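Local coordinates for peptide ABC transporter, peptide-binding protein (Enterococcus faecalis, PDB 3O6P) that probably binds peptides for uptake by an ABC transporter, as a bacterial family 5 solute-binding protein of which this chain is a C-terminal-half fragment, at residues 30-35 and 76-82; 50-56 and 68-74; 97-101 and 127-131; 102-106 and 141-145; 163-168 and 205-209. All blocks are in the same frame, centred on the assembly; numbering follows the deposited sequence.

Contact 1. Residues 30-35 and 76-82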
# COMPACT_ATOMS: atom_id res chain seq x y z
N SER A 30 7.59 -0.18 -5.07
CA SER A 30 6.41 0.10 -5.87
C SER A 30 6.73 0.29 -7.37
O SER A 30 6.02 -0.23 -8.25
CB SER A 30 5.62 1.27 -5.31
OG SER A 30 4.45 1.52 -6.08
N TYR A 31 7.82 1.00 -7.66
CA TYR A 31 8.21 1.23 -9.05
C TYR A 31 8.55 -0.04 -9.80
O TYR A 31 8.53 -0.06 -11.05
CB TYR A 31 9.46 2.12 -9.08
CG TYR A 31 9.25 3.60 -8.94
CD1 TYR A 31 8.39 4.28 -9.79
CD2 TYR A 31 10.03 4.34 -8.03
CE1 TYR A 31 8.25 5.69 -9.69
CE2 TYR A 31 9.91 5.74 -7.93
CZ TYR A 31 9.01 6.40 -8.75
OH TYR A 31 8.91 7.77 -8.64
N SER A 32 8.88 -1.10 -9.08
CA SER A 32 9.35 -2.31 -9.73
C SER A 32 8.23 -3.26 -10.16
O SER A 32 8.52 -4.30 -10.76
CB SER A 32 10.31 -3.07 -8.81
OG SER A 32 9.56 -3.74 -7.82
N ILE A 33 6.97 -2.94 -9.83
CA ILE A 33 5.87 -3.88 -10.08
C ILE A 33 4.96 -3.36 -11.19
O ILE A 33 4.33 -2.31 -11.05
CB ILE A 33 5.06 -4.13 -8.78
CG1 ILE A 33 5.96 -4.58 -7.61
CG2 ILE A 33 3.87 -5.09 -9.04
CD1 ILE A 33 5.27 -4.41 -6.25
N ASP A 34 4.91 -4.10 -12.28
CA ASP A 34 4.07 -3.75 -13.44
C ASP A 34 2.65 -4.17 -13.10
O ASP A 34 2.27 -5.32 -13.33
CB ASP A 34 4.61 -4.48 -14.67
CG ASP A 34 3.91 -4.09 -15.96
OD1 ASP A 34 2.85 -3.41 -15.93
OD2 ASP A 34 4.43 -4.51 -17.05
N ARG A 35 1.87 -3.24 -12.56
CA ARG A 35 0.49 -3.51 -12.14
C ARG A 35 -0.41 -3.90 -13.33
O ARG A 35 -1.34 -4.70 -13.17
CB ARG A 35 -0.16 -2.27 -11.49
CG ARG A 35 0.59 -1.51 -10.37
CD ARG A 35 0.88 -2.38 -9.23
NE ARG A 35 1.25 -1.67 -7.98
CZ ARG A 35 2.34 -0.91 -7.79
NH1 ARG A 35 3.20 -0.64 -8.78
NH2 ARG A 35 2.59 -0.40 -6.60
N ILE A 76 1.13 6.17 -8.24
CA ILE A 76 1.58 4.79 -8.52
C ILE A 76 2.06 4.70 -9.96
O ILE A 76 1.30 5.02 -10.89
CB ILE A 76 0.50 3.75 -8.22
CG1 ILE A 76 0.16 3.77 -6.72
CG2 ILE A 76 0.98 2.31 -8.72
CD1 ILE A 76 -0.86 2.77 -6.31
N GLU A 77 3.33 4.32 -10.12
CA GLU A 77 3.98 4.20 -11.41
C GLU A 77 4.71 2.88 -11.47
O GLU A 77 5.19 2.39 -10.46
CB GLU A 77 5.05 5.28 -11.59
CG GLU A 77 4.66 6.39 -12.53
CD GLU A 77 3.48 7.15 -12.04
OE1 GLU A 77 3.37 7.35 -10.81
OE2 GLU A 77 2.64 7.55 -12.88
N TYR A 78 4.81 2.34 -12.68
CA TYR A 78 5.72 1.25 -12.96
C TYR A 78 6.87 1.81 -13.80
O TYR A 78 6.63 2.38 -14.88
CB TYR A 78 5.00 0.12 -13.71
CG TYR A 78 5.96 -0.87 -14.31
CD1 TYR A 78 6.81 -1.62 -13.50
CD2 TYR A 78 6.06 -1.01 -15.68
CE1 TYR A 78 7.74 -2.51 -14.06
CE2 TYR A 78 6.96 -1.89 -16.24
CZ TYR A 78 7.81 -2.64 -15.42
OH TYR A 78 8.72 -3.52 -15.97
N ASP A 79 8.09 1.72 -13.28
CA ASP A 79 9.26 2.21 -14.01
C ASP A 79 10.50 1.59 -13.39
O ASP A 79 10.93 2.02 -12.32
CB ASP A 79 9.29 3.75 -13.90
CG ASP A 79 10.41 4.38 -14.69
OD1 ASP A 79 11.47 3.76 -14.88
OD2 ASP A 79 10.24 5.54 -15.10
N THR A 80 11.09 0.60 -14.03
CA THR A 80 12.22 -0.07 -13.39
C THR A 80 13.48 0.77 -13.39
O THR A 80 14.33 0.54 -12.53
CB THR A 80 12.54 -1.52 -13.89
OG1 THR A 80 12.94 -1.47 -15.26
CG2 THR A 80 11.34 -2.45 -13.70
N LYS A 81 13.62 1.73 -14.32
CA LYS A 81 14.76 2.69 -14.25
C LYS A 81 14.68 3.51 -12.95
O LYS A 81 15.68 3.64 -12.20
CB LYS A 81 14.79 3.63 -15.48
CG LYS A 81 15.97 4.59 -15.48
CD LYS A 81 16.16 5.28 -16.84
CE LYS A 81 17.30 6.31 -16.77
NZ LYS A 81 17.76 6.72 -18.13
N LYS A 82 13.47 4.01 -12.67
CA LYS A 82 13.23 4.68 -11.41
C LYS A 82 13.36 3.75 -10.20
O LYS A 82 13.92 4.16 -9.18
CB LYS A 82 11.91 5.44 -11.39
CG LYS A 82 11.93 6.70 -12.33
CD LYS A 82 10.69 7.58 -12.13
CE LYS A 82 10.93 9.05 -12.59
NZ LYS A 82 9.77 9.97 -12.25
O HOH W 1 5.06 3.34 -7.90
O HOH W 2 7.35 8.92 -10.40
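Tyr31, in the last turn of helix 23-31, lies against the segment that leads into helix 80-94. Both lie in the family 5 solute-binding sequence region. The N-cap of helix 80-94 is Asp79, whose OD1 accepts from Lys82 N. Tyr31 can be followed outward. Its CB faces Asp79 O at 3.6 Å. CG is near anti to the carbonyl carbon (chi1 -82°), and this lays the ring alongside Glu77 with one face turned to Lys82. CE1 meets Glu77 CB at 3.7 Å, at the ring edge. Lys82 CB sits over the ring centre in a CH-pi contact, 3.8 Å from the Tyr31 centroid. At the tip, Tyr31 OH touches Lys82 CD and shares water 2 with Lys82 NZ.

The other ring, Tyr78, stacks on Asp34. Ring and carboxylate planes are 10° apart, and Asp34 CB lies over the ring centre. Arg35 NH1 and NH2 grip Ser30 O and Ser30 OG end-on. This grip fixes the guanidinium, and Ile76 CG2 lies over the centre of one face, 3.6 Å from Arg35 CZ. Arg35 NE donates a hydrogen bond to Pro224 O of strand 223-228. The backbones join once: Asp79 N donates to Tyr31 O at 2.9 Å.

Contact 2. Residues 50-56 and 68-74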
# COMPACT_ATOMS: atom_id res chain seq x y z
N PRO A 50 -4.42 -0.14 -9.56
CA PRO A 50 -4.89 0.69 -8.44
C PRO A 50 -4.54 2.17 -8.71
O PRO A 50 -3.38 2.47 -9.04
CB PRO A 50 -4.08 0.16 -7.26
CG PRO A 50 -2.73 -0.26 -7.90
CD PRO A 50 -3.07 -0.69 -9.34
N ASN A 51 -5.50 3.07 -8.59
CA ASN A 51 -5.16 4.50 -8.64
C ASN A 51 -4.28 4.83 -7.44
O ASN A 51 -3.23 5.47 -7.59
CB ASN A 51 -6.43 5.35 -8.58
CG ASN A 51 -6.12 6.82 -8.62
OD1 ASN A 51 -5.78 7.36 -9.68
ND2 ASN A 51 -6.17 7.48 -7.44
N GLY A 52 -4.71 4.36 -6.28
CA GLY A 52 -4.00 4.62 -5.01
C GLY A 52 -4.51 3.62 -3.99
O GLY A 52 -4.63 2.41 -4.26
N LEU A 53 -4.78 4.13 -2.79
CA LEU A 53 -5.29 3.29 -1.72
C LEU A 53 -6.81 3.24 -1.78
O LEU A 53 -7.40 2.16 -1.80
CB LEU A 53 -4.82 3.82 -0.36
CG LEU A 53 -5.44 3.12 0.85
CD1 LEU A 53 -5.09 1.62 0.85
CD2 LEU A 53 -5.01 3.78 2.17
N VAL A 54 -7.45 4.40 -1.79
CA VAL A 54 -8.93 4.40 -1.82
C VAL A 54 -9.35 3.99 -3.24
O VAL A 54 -8.83 4.54 -4.22
CB VAL A 54 -9.46 5.82 -1.50
CG1 VAL A 54 -10.97 5.91 -1.74
CG2 VAL A 54 -9.14 6.19 -0.05
N PRO A 55 -10.27 3.00 -3.37
CA PRO A 55 -10.72 2.59 -4.72
C PRO A 55 -11.33 3.72 -5.52
O PRO A 55 -11.95 4.63 -4.96
CB PRO A 55 -11.80 1.55 -4.43
CG PRO A 55 -11.39 0.98 -3.14
CD PRO A 55 -10.84 2.11 -2.34
N ALA A 56 -11.14 3.65 -6.84
CA ALA A 56 -11.79 4.53 -7.81
C ALA A 56 -13.26 4.15 -7.99
O ALA A 56 -13.64 3.01 -7.76
CB ALA A 56 -11.07 4.44 -9.15
N PHE A 68 -13.43 10.61 -5.75
CA PHE A 68 -12.30 10.75 -4.82
C PHE A 68 -10.97 10.43 -5.48
O PHE A 68 -10.00 11.18 -5.33
CB PHE A 68 -12.47 9.84 -3.60
CG PHE A 68 -11.42 10.04 -2.54
CD1 PHE A 68 -11.58 11.01 -1.54
CD2 PHE A 68 -10.26 9.27 -2.55
CE1 PHE A 68 -10.59 11.20 -0.56
CE2 PHE A 68 -9.27 9.45 -1.58
CZ PHE A 68 -9.43 10.42 -0.58
N ALA A 69 -10.89 9.29 -6.16
CA ALA A 69 -9.61 8.86 -6.76
C ALA A 69 -9.14 9.84 -7.84
O ALA A 69 -7.95 10.14 -7.94
CB ALA A 69 -9.70 7.43 -7.30
N LYS A 70 -10.08 10.34 -8.65
CA LYS A 70 -9.72 11.31 -9.69
C LYS A 70 -9.19 12.61 -9.07
O LYS A 70 -8.20 13.18 -9.55
CB LYS A 70 -10.89 11.59 -10.63
CG LYS A 70 -11.31 10.42 -11.47
CD LYS A 70 -12.61 10.77 -12.21
CE LYS A 70 -12.95 9.75 -13.29
NZ LYS A 70 -13.83 10.37 -14.35
N GLU A 71 -9.85 13.08 -8.02
CA GLU A 71 -9.43 14.29 -7.33
C GLU A 71 -8.07 14.14 -6.65
O GLU A 71 -7.27 15.08 -6.65
CB GLU A 71 -10.48 14.71 -6.30
CG GLU A 71 -11.66 15.44 -6.89
CD GLU A 71 -12.49 16.14 -5.83
OE1 GLU A 71 -13.49 15.55 -5.40
OE2 GLU A 71 -12.14 17.27 -5.42
N ALA A 72 -7.81 12.96 -6.09
CA ALA A 72 -6.57 12.71 -5.38
C ALA A 72 -5.41 12.63 -6.37
O ALA A 72 -4.28 12.98 -6.04
CB ALA A 72 -6.67 11.41 -4.55
N GLY A 73 -5.69 12.20 -7.59
CA GLY A 73 -4.62 11.80 -8.53
C GLY A 73 -3.95 10.47 -8.15
O GLY A 73 -4.34 9.81 -7.19
N SER A 74 -2.94 10.07 -8.93
CA SER A 74 -2.24 8.83 -8.67
C SER A 74 -0.76 9.09 -8.57
O SER A 74 -0.20 9.80 -9.43
CB SER A 74 -2.48 7.83 -9.82
OG SER A 74 -1.78 6.61 -9.56
O HOH W 3 -6.19 9.69 -10.88
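Asn51 reaches across to the C-terminal end of the short helix 68-72 and ties the loop 50-56 to it. The helix ends at Gly73, whose positive phi turns the chain out of the helix. The motif is a helix C-terminus closed by a glycine and bonded by an asparagine side chain from a distant loop.

The polar contacts gather round Asn51. Its CG is anti to the backbone N (chi1 179°), which carries the amide over to the helix end. Asn51 ND2 donates to Gly73 O at 3.0 Å. The donor stands above the carbonyl plane, 56° out of it, and not on a lone pair. On the other side of the amide, Asn51 OD1 accepts from water 3 at 2.7 Å. That water also makes a weak bond to Ala69 O. Both ends of the amide therefore have partners, which should fix its rotation. The main chain of Asn51 takes part as well, because Ser74 OG donates to Asn51 O. Ser74 OG in turn accepts from Ile76 N, so one hydroxyl links the loop to the chain beyond the helix.

The apolar contacts lie toward the start of the helix. Both methyls of Val54 meet the CD2-CE2 bond of Phe68 obliquely, with Val54 CG1 3.5 Å from Phe68 CD2 and Val54 CG2 3.6 Å from Phe68 CE2. Phe68 also meets Trp206 edge-to-face, which joins this packing to helix 202-218. Ala69 CB fits between Asn51 and Ala56: it lies 3.5 Å from Asn51 ND2 and 3.6 Å from Ala56 CA.

Contact 3. Residues 97-101 and 127-131. With NA (sodium ion), chain B.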
# COMPACT_ATOMS: atom_id res chain seq x y z
N SER A 97 24.01 -2.47 1.81
CA SER A 97 24.44 -2.94 0.50
C SER A 97 23.49 -3.97 -0.10
O SER A 97 23.62 -4.30 -1.26
CB SER A 97 25.81 -3.62 0.65
OG SER A 97 25.70 -4.73 1.57
N THR A 98 22.57 -4.48 0.70
CA THR A 98 21.85 -5.70 0.35
C THR A 98 20.54 -5.69 1.11
O THR A 98 20.43 -5.00 2.14
CB THR A 98 22.68 -6.96 0.75
OG1 THR A 98 21.98 -8.13 0.39
CG2 THR A 98 22.95 -7.03 2.26
N LEU A 99 19.55 -6.44 0.62
CA LEU A 99 18.32 -6.62 1.37
C LEU A 99 17.78 -8.02 1.08
O LEU A 99 17.75 -8.42 -0.08
CB LEU A 99 17.29 -5.56 0.91
CG LEU A 99 15.89 -5.67 1.52
CD1 LEU A 99 15.98 -5.54 3.05
CD2 LEU A 99 14.96 -4.62 0.91
N THR A 100 17.37 -8.75 2.12
CA THR A 100 16.66 -10.01 1.94
C THR A 100 15.34 -9.82 2.65
O THR A 100 15.28 -9.42 3.82
CB THR A 100 17.44 -11.23 2.52
OG1 THR A 100 18.63 -11.41 1.76
CG2 THR A 100 16.61 -12.51 2.40
N MSE A 101 14.27 -9.98 1.89
CA MSE A 101 12.93 -9.71 2.43
C MSE A 101 11.97 -10.82 2.09
O MSE A 101 11.98 -11.34 0.98
CB MSE A 101 12.40 -8.38 1.91
CG MSE A 101 12.26 -8.30 0.40
SE MSE A 101 11.51 -6.57 -0.17
CE MSE A 101 9.72 -6.85 0.47
N ASP A 127 19.13 -4.80 -7.88
CA ASP A 127 20.34 -5.60 -7.73
C ASP A 127 20.75 -5.57 -6.27
O ASP A 127 20.90 -4.51 -5.69
CB ASP A 127 21.47 -5.07 -8.63
CG ASP A 127 21.26 -5.44 -10.12
OD1 ASP A 127 20.67 -6.50 -10.43
OD2 ASP A 127 21.73 -4.68 -10.99
N GLY A 128 20.93 -6.74 -5.66
CA GLY A 128 21.27 -6.81 -4.24
C GLY A 128 20.05 -7.05 -3.36
O GLY A 128 20.17 -7.14 -2.13
N VAL A 129 18.88 -7.16 -3.98
CA VAL A 129 17.66 -7.52 -3.22
C VAL A 129 17.24 -8.95 -3.54
O VAL A 129 17.10 -9.32 -4.73
CB VAL A 129 16.51 -6.55 -3.48
CG1 VAL A 129 15.26 -6.94 -2.65
CG2 VAL A 129 16.90 -5.10 -3.16
N LYS A 130 17.03 -9.76 -2.52
CA LYS A 130 16.54 -11.12 -2.68
C LYS A 130 15.21 -11.17 -1.99
O LYS A 130 15.05 -10.60 -0.91
CB LYS A 130 17.50 -12.12 -2.02
CG LYS A 130 16.92 -13.52 -1.95
CD LYS A 130 17.94 -14.54 -1.46
CE LYS A 130 17.31 -15.94 -1.36
NZ LYS A 130 17.07 -16.51 -2.71
N VAL A 131 14.23 -11.82 -2.63
CA VAL A 131 12.88 -11.86 -2.04
C VAL A 131 12.42 -13.29 -1.92
O VAL A 131 12.49 -14.03 -2.90
CB VAL A 131 11.84 -11.11 -2.93
CG1 VAL A 131 10.46 -11.15 -2.29
CG2 VAL A 131 12.27 -9.66 -3.19
NA NA B . 17.95 -8.72 -7.18
O HOH W 4 18.65 -8.01 -9.53
O HOH W 5 20.22 -9.16 -6.57
O HOH W 6 18.18 -11.05 -8.10
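Leu99 and Val129 pair at the start of two parallel strands, with Thr100 opposite Lys130 and Met101 opposite Val131. Three backbone bonds hold the strands together. Leu99 N donates to Gly128 O at 2.9 Å. Lys130 N donates to Leu99 O, and Met101 N donates to Lys130 O at 3.0 Å. The short segments run 12° from parallel.

The apolar side chains of Leu99, Met101, Val129 and Val131 share one face of the sheet. Met101, a selenomethionine, lies alongside Val131, pointing the same way. Its CG is between the backbone N and the carbonyl carbon (chi1 60°), which brings Met101 CG to 3.8 Å from Val131 CG2. Leu99 CB touches Val129 CG2 at 4.1 Å. On the other face Thr100 OG1 lies 4.0 Å from Lys130 CB.

A sodium ion sits beside the second strand. Val129 O binds it at 2.7 Å, and Gln123 and Leu126 complete the protein ligands with their carbonyl oxygens. Waters 4, 5 and 6 fill the remaining places. Second-shell bonds position two of these waters: water 4 donates to Asp127 OD1, and water 5 accepts from Gly128 N.

The pair forms part of the beta-alpha-beta unit of strand 99-106, helix 109-125 and strand 129-136. Ile122 of that helix packs on Val129 and Val131, while Trp87 of helix 80-94 touches Leu99 and Val129.

Contact 4. Residues 102-106 and 141-145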
# COMPACT_ATOMS: atom_id res chain seq x y z
N ASP A 102 11.11 -11.15 3.05
CA ASP A 102 10.10 -12.17 2.85
C ASP A 102 8.75 -11.51 2.64
O ASP A 102 8.42 -10.54 3.32
CB ASP A 102 10.04 -13.08 4.09
CG ASP A 102 9.11 -14.25 3.91
OD1 ASP A 102 9.41 -15.12 3.07
OD2 ASP A 102 8.08 -14.31 4.63
N ILE A 103 7.94 -12.03 1.72
CA ILE A 103 6.56 -11.55 1.59
C ILE A 103 5.61 -12.63 2.11
O ILE A 103 5.51 -13.72 1.53
CB ILE A 103 6.17 -11.22 0.12
CG1 ILE A 103 7.21 -10.32 -0.54
CG2 ILE A 103 4.75 -10.56 0.07
CD1 ILE A 103 6.96 -10.14 -2.04
N LEU A 104 4.92 -12.32 3.19
CA LEU A 104 3.90 -13.18 3.75
C LEU A 104 2.63 -13.01 2.91
O LEU A 104 2.28 -11.89 2.54
CB LEU A 104 3.66 -12.75 5.19
CG LEU A 104 2.65 -13.48 6.05
CD1 LEU A 104 3.11 -14.93 6.29
CD2 LEU A 104 2.50 -12.70 7.38
N SER A 105 1.94 -14.10 2.60
CA SER A 105 0.71 -13.98 1.81
C SER A 105 -0.25 -15.10 2.13
O SER A 105 0.06 -16.03 2.88
CB SER A 105 1.02 -14.00 0.31
OG SER A 105 1.35 -15.32 -0.12
N SER A 106 -1.43 -14.99 1.53
CA SER A 106 -2.40 -16.07 1.50
C SER A 106 -1.82 -17.20 0.65
O SER A 106 -1.03 -16.96 -0.28
CB SER A 106 -3.70 -15.59 0.88
OG SER A 106 -4.62 -16.64 0.72
N ARG A 141 -1.55 -15.98 8.82
CA ARG A 141 -1.24 -14.66 8.27
C ARG A 141 -1.68 -13.57 9.22
O ARG A 141 -0.97 -12.59 9.43
CB ARG A 141 -1.94 -14.48 6.91
CG ARG A 141 -1.71 -13.11 6.30
CD ARG A 141 -1.92 -13.12 4.79
NE ARG A 141 -3.25 -13.60 4.39
CZ ARG A 141 -4.33 -12.84 4.30
NH1 ARG A 141 -4.25 -11.53 4.56
NH2 ARG A 141 -5.49 -13.38 3.91
N LEU A 142 -2.86 -13.76 9.82
CA LEU A 142 -3.39 -12.74 10.73
C LEU A 142 -2.50 -12.61 11.96
O LEU A 142 -2.13 -11.50 12.38
CB LEU A 142 -4.81 -13.13 11.16
CG LEU A 142 -5.50 -12.23 12.19
CD1 LEU A 142 -5.43 -10.75 11.77
CD2 LEU A 142 -6.95 -12.67 12.44
N ASP A 143 -2.16 -13.75 12.55
CA ASP A 143 -1.33 -13.75 13.76
C ASP A 143 0.05 -13.14 13.52
O ASP A 143 0.48 -12.27 14.30
CB ASP A 143 -1.18 -15.17 14.29
CG ASP A 143 -0.45 -15.22 15.59
OD1 ASP A 143 -0.95 -14.66 16.59
OD2 ASP A 143 0.63 -15.82 15.61
N ARG A 144 0.72 -13.56 12.45
CA ARG A 144 2.03 -13.02 12.13
C ARG A 144 1.96 -11.53 11.80
O ARG A 144 2.85 -10.77 12.17
CB ARG A 144 2.66 -13.79 10.97
CG ARG A 144 3.07 -15.22 11.35
CD ARG A 144 3.71 -15.97 10.21
NE ARG A 144 4.86 -15.25 9.67
CZ ARG A 144 5.74 -15.78 8.83
NH1 ARG A 144 5.63 -17.04 8.46
NH2 ARG A 144 6.74 -15.03 8.38
N SER A 145 0.88 -11.11 11.14
CA SER A 145 0.69 -9.69 10.77
C SER A 145 0.57 -8.84 12.02
O SER A 145 1.18 -7.77 12.14
CB SER A 145 -0.55 -9.51 9.86
OG SER A 145 -0.28 -10.11 8.61
O HOH W 7 9.24 -15.15 7.29
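Leu104 projects from strand 102-106 against Arg144 of helix 138-147, and the two side chains lie at a slant to each other. Leu104 CD1 sits over the centre of one face of the Arg144 guanidinium, 3.8 Å from Arg144 CZ. The other branch, Leu104 CD2, reaches Arg144 CB at 3.8 Å and Ser145 OG at 4.0 Å.

Arg144 is bent at chi3 (56°), which brings its NH2 toward Asp102. The guanidinium and carboxylate planes are 14° apart, but Arg144 NH2 and Asp102 OD2 stay 4.0 Å apart, beyond a salt bridge. Water 7 fills the step: it accepts from Arg144 NH2 at 2.7 Å and makes a weak bond to Asp102 OD2. Arg144 NE donates to Asp149 O, and the Asp102 carboxylate bonds Thr132 and Ser134.

Arg141 takes the other end of the strand. Its chain lies across the Ser105-Ser106 peptide, with Arg141 CD 3.7 Å from Ser105 C and Arg141 NE 3.7 Å from Ser106 N. No hydrogen bond joins the two segments directly.

The strand segment and helix segment run 141° apart, with their axes 9.3 Å from each other. Strand 99-106 lies between strands 129-136 and 152-158 of the sheet. Val136 and Val153 of these neighbours pack on both Leu104 and Arg141. Leu104 faces helix 138-147 and Ile103 faces helix 109-125, so helices pack on both sheet faces, as in a layered alpha/beta fold.

Contact 5. Residues 163-168 and 205-209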
# COMPACT_ATOMS: atom_id res chain seq x y z
N ASP A 163 -17.18 4.92 1.89
CA ASP A 163 -16.46 6.08 2.39
C ASP A 163 -14.93 5.92 2.38
O ASP A 163 -14.41 4.91 2.85
CB ASP A 163 -16.93 6.48 3.78
CG ASP A 163 -16.46 7.87 4.15
OD1 ASP A 163 -17.11 8.88 3.72
OD2 ASP A 163 -15.44 7.95 4.84
N PRO A 164 -14.21 6.94 1.88
CA PRO A 164 -12.76 6.82 1.78
C PRO A 164 -12.08 6.58 3.13
O PRO A 164 -11.06 5.92 3.18
CB PRO A 164 -12.33 8.17 1.19
CG PRO A 164 -13.55 8.67 0.49
CD PRO A 164 -14.67 8.26 1.39
N SER A 165 -12.68 7.06 4.23
CA SER A 165 -12.07 6.88 5.54
C SER A 165 -12.00 5.41 5.93
O SER A 165 -11.16 5.05 6.75
CB SER A 165 -12.83 7.65 6.62
OG SER A 165 -14.12 7.10 6.79
N SER A 166 -12.87 4.57 5.37
CA SER A 166 -12.84 3.13 5.64
C SER A 166 -11.45 2.58 5.33
O SER A 166 -10.94 1.73 6.05
CB SER A 166 -13.88 2.41 4.80
OG SER A 166 -13.90 1.03 5.07
N PHE A 167 -10.84 3.08 4.26
CA PHE A 167 -9.49 2.67 3.88
C PHE A 167 -8.41 3.46 4.60
O PHE A 167 -7.41 2.89 5.07
CB PHE A 167 -9.30 2.82 2.37
CG PHE A 167 -10.12 1.84 1.58
CD1 PHE A 167 -9.53 0.66 1.11
CD2 PHE A 167 -11.49 2.08 1.35
CE1 PHE A 167 -10.29 -0.27 0.42
CE2 PHE A 167 -12.24 1.17 0.63
CZ PHE A 167 -11.64 -0.03 0.17
N LEU A 168 -8.60 4.78 4.67
CA LEU A 168 -7.56 5.65 5.18
C LEU A 168 -7.33 5.43 6.69
O LEU A 168 -6.19 5.44 7.14
CB LEU A 168 -7.87 7.11 4.87
CG LEU A 168 -8.00 7.42 3.38
CD1 LEU A 168 -8.71 8.77 3.20
CD2 LEU A 168 -6.60 7.46 2.70
N ARG A 205 -13.89 17.98 5.60
CA ARG A 205 -13.66 16.54 5.80
C ARG A 205 -13.17 15.89 4.50
O ARG A 205 -12.25 15.04 4.49
CB ARG A 205 -14.92 15.85 6.34
CG ARG A 205 -14.74 14.35 6.51
CD ARG A 205 -15.91 13.69 7.26
NE ARG A 205 -15.62 12.26 7.38
CZ ARG A 205 -16.00 11.35 6.49
NH1 ARG A 205 -16.72 11.70 5.43
NH2 ARG A 205 -15.68 10.07 6.67
N TRP A 206 -13.78 16.27 3.40
CA TRP A 206 -13.37 15.75 2.09
C TRP A 206 -11.92 16.14 1.79
O TRP A 206 -11.11 15.31 1.34
CB TRP A 206 -14.29 16.32 1.00
CG TRP A 206 -14.03 15.81 -0.40
CD1 TRP A 206 -13.39 16.48 -1.42
CD2 TRP A 206 -14.41 14.53 -0.95
NE1 TRP A 206 -13.35 15.69 -2.55
CE2 TRP A 206 -13.98 14.50 -2.30
CE3 TRP A 206 -15.09 13.41 -0.43
CZ2 TRP A 206 -14.20 13.40 -3.14
CZ3 TRP A 206 -15.33 12.32 -1.28
CH2 TRP A 206 -14.86 12.32 -2.60
N ASP A 207 -11.58 17.40 2.03
CA ASP A 207 -10.23 17.85 1.77
C ASP A 207 -9.21 17.16 2.70
O ASP A 207 -8.10 16.85 2.29
CB ASP A 207 -10.14 19.37 1.83
CG ASP A 207 -10.71 20.06 0.59
OD1 ASP A 207 -11.03 19.39 -0.41
OD2 ASP A 207 -10.87 21.30 0.62
N ASP A 208 -9.61 16.91 3.96
CA ASP A 208 -8.75 16.16 4.89
C ASP A 208 -8.49 14.73 4.37
O ASP A 208 -7.35 14.23 4.40
CB ASP A 208 -9.39 16.11 6.28
CG ASP A 208 -9.21 17.40 7.05
OD1 ASP A 208 -8.17 18.08 6.84
OD2 ASP A 208 -10.07 17.72 7.89
N MSE A 209 -9.54 14.08 3.87
CA MSE A 209 -9.38 12.72 3.37
C MSE A 209 -8.52 12.70 2.11
O MSE A 209 -7.66 11.82 1.96
CB MSE A 209 -10.72 12.06 3.12
CG MSE A 209 -11.50 11.84 4.44
SE MSE A 209 -13.11 10.84 4.19
CE MSE A 209 -14.06 12.07 3.02
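Asp163 and Arg205 form a salt bridge between the start of the short helix 165-168 and helix 202-218. Asp163 is also the capping residue of the turn that leads into helix 165-168. The two side chains come from opposite directions, and the carboxylate and guanidinium planes are 25° apart. The carboxylate lies at the edge of the guanidinium. Arg205 NH2 donates to Asp163 OD2 at 2.8 Å, from above the carboxylate plane. The second bond, Arg205 NH1 to Asp163 OD1, is weak at 3.3 Å.

Asp163 OD2 accepts three hydrogen bonds: from Arg205 NH2, from Ser165 N at 3.0 Å and from Ser165 OG at 2.5 Å. The serine hydroxyl arrives on the anti side of the carboxylate. Three donors on one oxygen probably favour the charged form of the aspartate.

Met209, a selenomethionine, packs against this polar group. Its SE lies over one face of the Arg205 guanidinium, offset toward the rim. Met209 SE also touches Asp163 OD2 at 3.8 Å and Pro164 CB at 4.1 Å. Leu168 closes the far end of the contact, where Leu168 CD1 lies 3.5 Å from Met209 O and 3.9 Å from Met209 CB.

Outer contacts surround these groups. Arg205 is extended from CG to NE, and its NE donates to Ala194 O of helix 185-195, which helps place the guanidinium. Phe68 of helix 68-72 packs on both Pro164 and Met209. Trp206, whose ring lies near Pro164 CG, hydrogen-bonds through NE1 to Glu71 OE1 of the same short helix.

Overall arrangement
Contacts 3 and 4 share strand 99-106 and touch where Val131 CG1 meets Ile103 CD1 at 3.7 Å. Their centres are about 19 Å apart. Contact 3 holds the sodium ion. The side chain of Ser32 in contact 1 is about 10 Å from the bound sodium ion. Contact 2 is nested along the chain inside the loop closed by contact 1, and the two touch through Ile76 and Pro50. Contacts 2 and 5 have centres about 11 Å apart. Contacts 3 and 5 lie on opposite sides of the chain's centre, about 35 Å apart between centres. The chain is a fragment from the C-terminal half of the longer protein, so any peptide binding belongs to the whole.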